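Local coordinates for putative N-acetylmuramoyl-L-alanine amidase (Neisseria meningitidis MC58, PDB 3CZX), which probably hydrolyses the amide link between N-acetylmuramoyl residues and L-amino acids of cell-wall glycopeptides, using a bound zinc ion, at residues R25-N35 against K50-N58. Sequence-based numbering, arbitrary orientation.
Sequences READLAQDMRN and KTDGTGKGN. With ZN (zinc ion), chain E.
The guanidinium of Arg-34 slots into the bend of the 52-57 loop, with the peptide carbonyl of Gly-53 over one face and a row of acceptors round its edge. Its chain leaves with CG anti to the backbone N (chi1 172°) and then folds at chi2 and chi3, which turns NE onto Asp-52 OD1 at 2.6 Å in a salt bridge; NE comes to the syn side of OD1 but well out of the carboxylate plane, the guanidinium and carboxylate planes standing 70° apart. At the far end NH1 and NH2 both close on Gly-55 O, NH2 at 2.8 Å, and NH2 also reaches Asn-35 OD1, so the group's rotation is fixed from several directions. Asp-52 has a second partner in the backbone N of Ala-10, on strand 6-10.

Next to it, Thr-54 O takes two almost straight bonds, from Gln-31 NE2 (2.9 Å) on a lone pair and from Asn-35 ND2 (2.8 Å). The same Gln-31 amide turns OE1 to Lys-56 NZ, 2.8 Å away. That ammonium also meets Asp-28 OD1 at 2.7 Å, from above the carboxylate plane, while Arg-25 holds Asp-28 side-on through NE and NH2; the shared carboxylate probably offsets the closeness of the two cations. Thr-160 O of the second subunit accepts from Lys-56 NZ as well. A water joins Ala-27 O to Gly-57 N.

The loop after strand 49-51 is thus fastened by side chains along helix 26-45, whose first residue, Glu-26, binds zinc through OE2 (2.1 Å) with His-12 and His-78, the His-Glu-His zinc site of the Amidase_3 family.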
loop_
_atom_site.group_PDB
_atom_site.type_symbol
_atom_site.label_atom_id
_atom_site.label_comp_id
_atom_site.label_asym_id
_atom_site.label_seq_id
_atom_site.Cartn_x
_atom_site.Cartn_y
_atom_site.Cartn_z
ATOM N N ARG A 25 11.806 -4.476 2.766
ATOM C CA ARG A 25 12.528 -3.561 3.641
ATOM C C ARG A 25 11.605 -2.984 4.704
ATOM O O ARG A 25 10.513 -2.512 4.383
ATOM C CB ARG A 25 13.087 -2.391 2.864
ATOM C CG ARG A 25 13.991 -2.773 1.654
ATOM C CD ARG A 25 14.766 -1.548 1.179
ATOM N NE ARG A 25 13.886 -0.440 0.824
ATOM C CZ ARG A 25 14.291 0.803 0.572
ATOM N NH1 ARG A 25 15.587 1.159 0.626
ATOM N NH2 ARG A 25 13.389 1.722 0.300
ATOM N N GLU A 26 12.097 -2.950 5.934
ATOM C CA GLU A 26 11.345 -2.339 7.047
ATOM C C GLU A 26 10.804 -0.968 6.695
ATOM O O GLU A 26 9.652 -0.645 6.986
ATOM C CB GLU A 26 12.204 -2.270 8.313
ATOM C CG GLU A 26 11.474 -1.645 9.530
ATOM C CD GLU A 26 12.233 -1.738 10.816
ATOM O OE1 GLU A 26 13.364 -2.271 10.801
ATOM O OE2 GLU A 26 11.675 -1.300 11.861
ATOM N N ALA A 27 11.616 -0.139 6.070
ATOM C CA ALA A 27 11.220 1.235 5.750
ATOM C C ALA A 27 9.962 1.243 4.881
ATOM O O ALA A 27 9.098 2.133 5.013
ATOM C CB ALA A 27 12.333 1.957 5.048
ATOM N N ASP A 28 9.875 0.265 3.985
ATOM C CA ASP A 28 8.796 0.217 2.998
ATOM C C ASP A 28 7.562 -0.310 3.685
ATOM O O ASP A 28 6.451 0.162 3.402
ATOM C CB ASP A 28 9.201 -0.694 1.826
ATOM C CG ASP A 28 10.426 -0.164 1.069
ATOM O OD1 ASP A 28 10.720 1.053 1.144
ATOM O OD2 ASP A 28 11.082 -0.988 0.390
ATOM N N LEU A 29 7.723 -1.355 4.510
ATOM C CA LEU A 29 6.580 -1.925 5.253
ATOM C C LEU A 29 6.004 -0.886 6.230
ATOM O O LEU A 29 4.755 -0.785 6.409
ATOM C CB LEU A 29 6.983 -3.218 5.986
ATOM C CG LEU A 29 7.493 -4.367 5.104
ATOM C CD1 LEU A 29 8.183 -5.516 5.917
ATOM C CD2 LEU A 29 6.357 -4.895 4.260
ATOM N N ALA A 30 6.881 -0.102 6.858
ATOM C CA ALA A 30 6.459 0.919 7.809
ATOM C C ALA A 30 5.706 2.064 7.096
ATOM O O ALA A 30 4.677 2.552 7.600
ATOM C CB ALA A 30 7.673 1.433 8.605
ATOM N N GLN A 31 6.205 2.506 5.941
ATOM C CA GLN A 31 5.523 3.458 5.082
ATOM C C GLN A 31 4.109 2.946 4.753
ATOM O O GLN A 31 3.152 3.701 4.870
ATOM C CB GLN A 31 6.345 3.692 3.800
ATOM C CG GLN A 31 5.643 4.431 2.711
ATOM C CD GLN A 31 6.495 4.599 1.481
ATOM O OE1 GLN A 31 7.308 3.724 1.176
ATOM N NE2 GLN A 31 6.338 5.732 0.782
ATOM N N ASP A 32 3.980 1.686 4.362
ATOM C CA ASP A 32 2.666 1.146 4.010
ATOM C C ASP A 32 1.762 1.199 5.236
ATOM O O ASP A 32 0.591 1.603 5.143
ATOM C CB ASP A 32 2.724 -0.306 3.555
ATOM C CG ASP A 32 3.148 -0.461 2.096
ATOM O OD1 ASP A 32 3.223 0.576 1.393
ATOM O OD2 ASP A 32 3.418 -1.627 1.711
HETATM N N MSE A 33 2.263 0.732 6.394
HETATM C CA MSE A 33 1.412 0.735 7.585
HETATM C C MSE A 33 0.925 2.126 7.931
HETATM O O MSE A 33 -0.282 2.305 8.190
HETATM C CB MSE A 33 2.124 0.104 8.781
HETATM C CG MSE A 33 2.327 -1.354 8.616
HETATM SE SE MSE A 33 3.089 -2.287 10.175
HETATM C CE MSE A 33 4.947 -2.366 9.562
ATOM N N ARG A 34 1.829 3.094 7.968
ATOM C CA ARG A 34 1.459 4.479 8.313
ATOM C C ARG A 34 0.436 5.017 7.285
ATOM O O ARG A 34 -0.627 5.551 7.651
ATOM C CB ARG A 34 2.692 5.380 8.437
ATOM C CG ARG A 34 2.357 6.861 8.597
ATOM C CD ARG A 34 2.732 7.674 7.364
ATOM N NE ARG A 34 4.152 7.975 7.357
ATOM C CZ ARG A 34 4.979 7.813 6.324
ATOM N NH1 ARG A 34 6.244 8.143 6.467
ATOM N NH2 ARG A 34 4.570 7.273 5.195
ATOM N N ASN A 35 0.734 4.855 5.991
ATOM C CA ASN A 35 -0.137 5.418 4.952
ATOM C C ASN A 35 -1.532 4.830 4.978
ATOM O O ASN A 35 -2.535 5.555 4.805
ATOM C CB ASN A 35 0.505 5.244 3.558
ATOM C CG ASN A 35 1.627 6.218 3.306
ATOM O OD1 ASN A 35 1.871 7.113 4.085
ATOM N ND2 ASN A 35 2.360 6.036 2.189
ATOM N N LYS A 50 -2.072 13.500 12.056
ATOM C CA LYS A 50 -0.836 14.169 11.669
ATOM C C LYS A 50 0.229 13.122 11.428
ATOM O O LYS A 50 0.407 12.232 12.224
ATOM C CB LYS A 50 -0.405 15.169 12.740
ATOM C CG LYS A 50 -1.465 16.223 13.023
ATOM C CD LYS A 50 -0.954 17.430 13.774
ATOM C CE LYS A 50 -2.129 18.181 14.456
ATOM N NZ LYS A 50 -1.671 19.511 14.960
ATOM N N THR A 51 0.960 13.264 10.329
ATOM C CA THR A 51 1.988 12.307 9.973
ATOM C C THR A 51 3.297 13.003 9.603
ATOM O O THR A 51 3.381 14.238 9.512
ATOM C CB THR A 51 1.529 11.453 8.779
ATOM O OG1 THR A 51 1.518 12.277 7.591
ATOM C CG2 THR A 51 0.135 10.878 8.978
ATOM N N ASP A 52 4.294 12.161 9.368
ATOM C CA ASP A 52 5.548 12.532 8.707
ATOM C C ASP A 52 5.458 12.375 7.176
ATOM O O ASP A 52 6.481 12.165 6.511
ATOM C CB ASP A 52 6.681 11.683 9.247
ATOM C CG ASP A 52 6.415 10.145 9.121
ATOM O OD1 ASP A 52 5.254 9.753 8.973
ATOM O OD2 ASP A 52 7.382 9.357 9.235
ATOM N N GLY A 53 4.256 12.450 6.631
ATOM C CA GLY A 53 4.007 12.379 5.177
ATOM C C GLY A 53 3.628 11.024 4.635
ATOM O O GLY A 53 3.278 10.114 5.383
ATOM N N THR A 54 3.676 10.883 3.314
ATOM C CA THR A 54 3.335 9.629 2.633
ATOM C C THR A 54 4.561 8.897 2.060
ATOM O O THR A 54 4.427 7.779 1.558
ATOM C CB THR A 54 2.286 9.865 1.524
ATOM O OG1 THR A 54 2.826 10.664 0.465
ATOM C CG2 THR A 54 1.097 10.577 2.097
ATOM N N GLY A 55 5.729 9.529 2.180
ATOM C CA GLY A 55 7.000 8.932 1.711
ATOM C C GLY A 55 7.615 8.069 2.780
ATOM O O GLY A 55 6.905 7.470 3.577
ATOM N N LYS A 56 8.942 7.951 2.786
ATOM C CA LYS A 56 9.612 7.160 3.826
ATOM C C LYS A 56 9.594 7.927 5.166
ATOM O O LYS A 56 9.186 9.079 5.229
ATOM C CB LYS A 56 11.049 6.813 3.427
ATOM C CG LYS A 56 11.206 6.229 2.028
ATOM C CD LYS A 56 10.431 4.956 1.777
ATOM C CE LYS A 56 10.666 4.448 0.361
ATOM N NZ LYS A 56 9.806 3.326 0.013
ATOM N N GLY A 57 10.008 7.282 6.240
ATOM C CA GLY A 57 9.894 7.892 7.557
ATOM C C GLY A 57 11.206 8.412 8.121
ATOM O O GLY A 57 11.984 9.057 7.400
ATOM N N ASN A 58 11.419 8.137 9.418
ATOM C CA ASN A 58 12.564 8.623 10.201
ATOM C C ASN A 58 12.628 10.150 10.373
ATOM O O ASN A 58 13.692 10.767 10.179
ATOM C CB ASN A 58 13.884 8.122 9.619
ATOM C CG ASN A 58 15.037 8.286 10.590
ATOM O OD1 ASN A 58 14.928 7.932 11.778
ATOM N ND2 ASN A 58 16.146 8.848 10.097
HETATM ZN ZN ZN E . 12.884 -0.308 13.329
HETATM O O HOH W 1 9.959 4.495 6.258
HETATM O O HOH W 2 14.503 0.192 14.878
HETATM O O HOH W 3 12.456 -1.860 14.841
#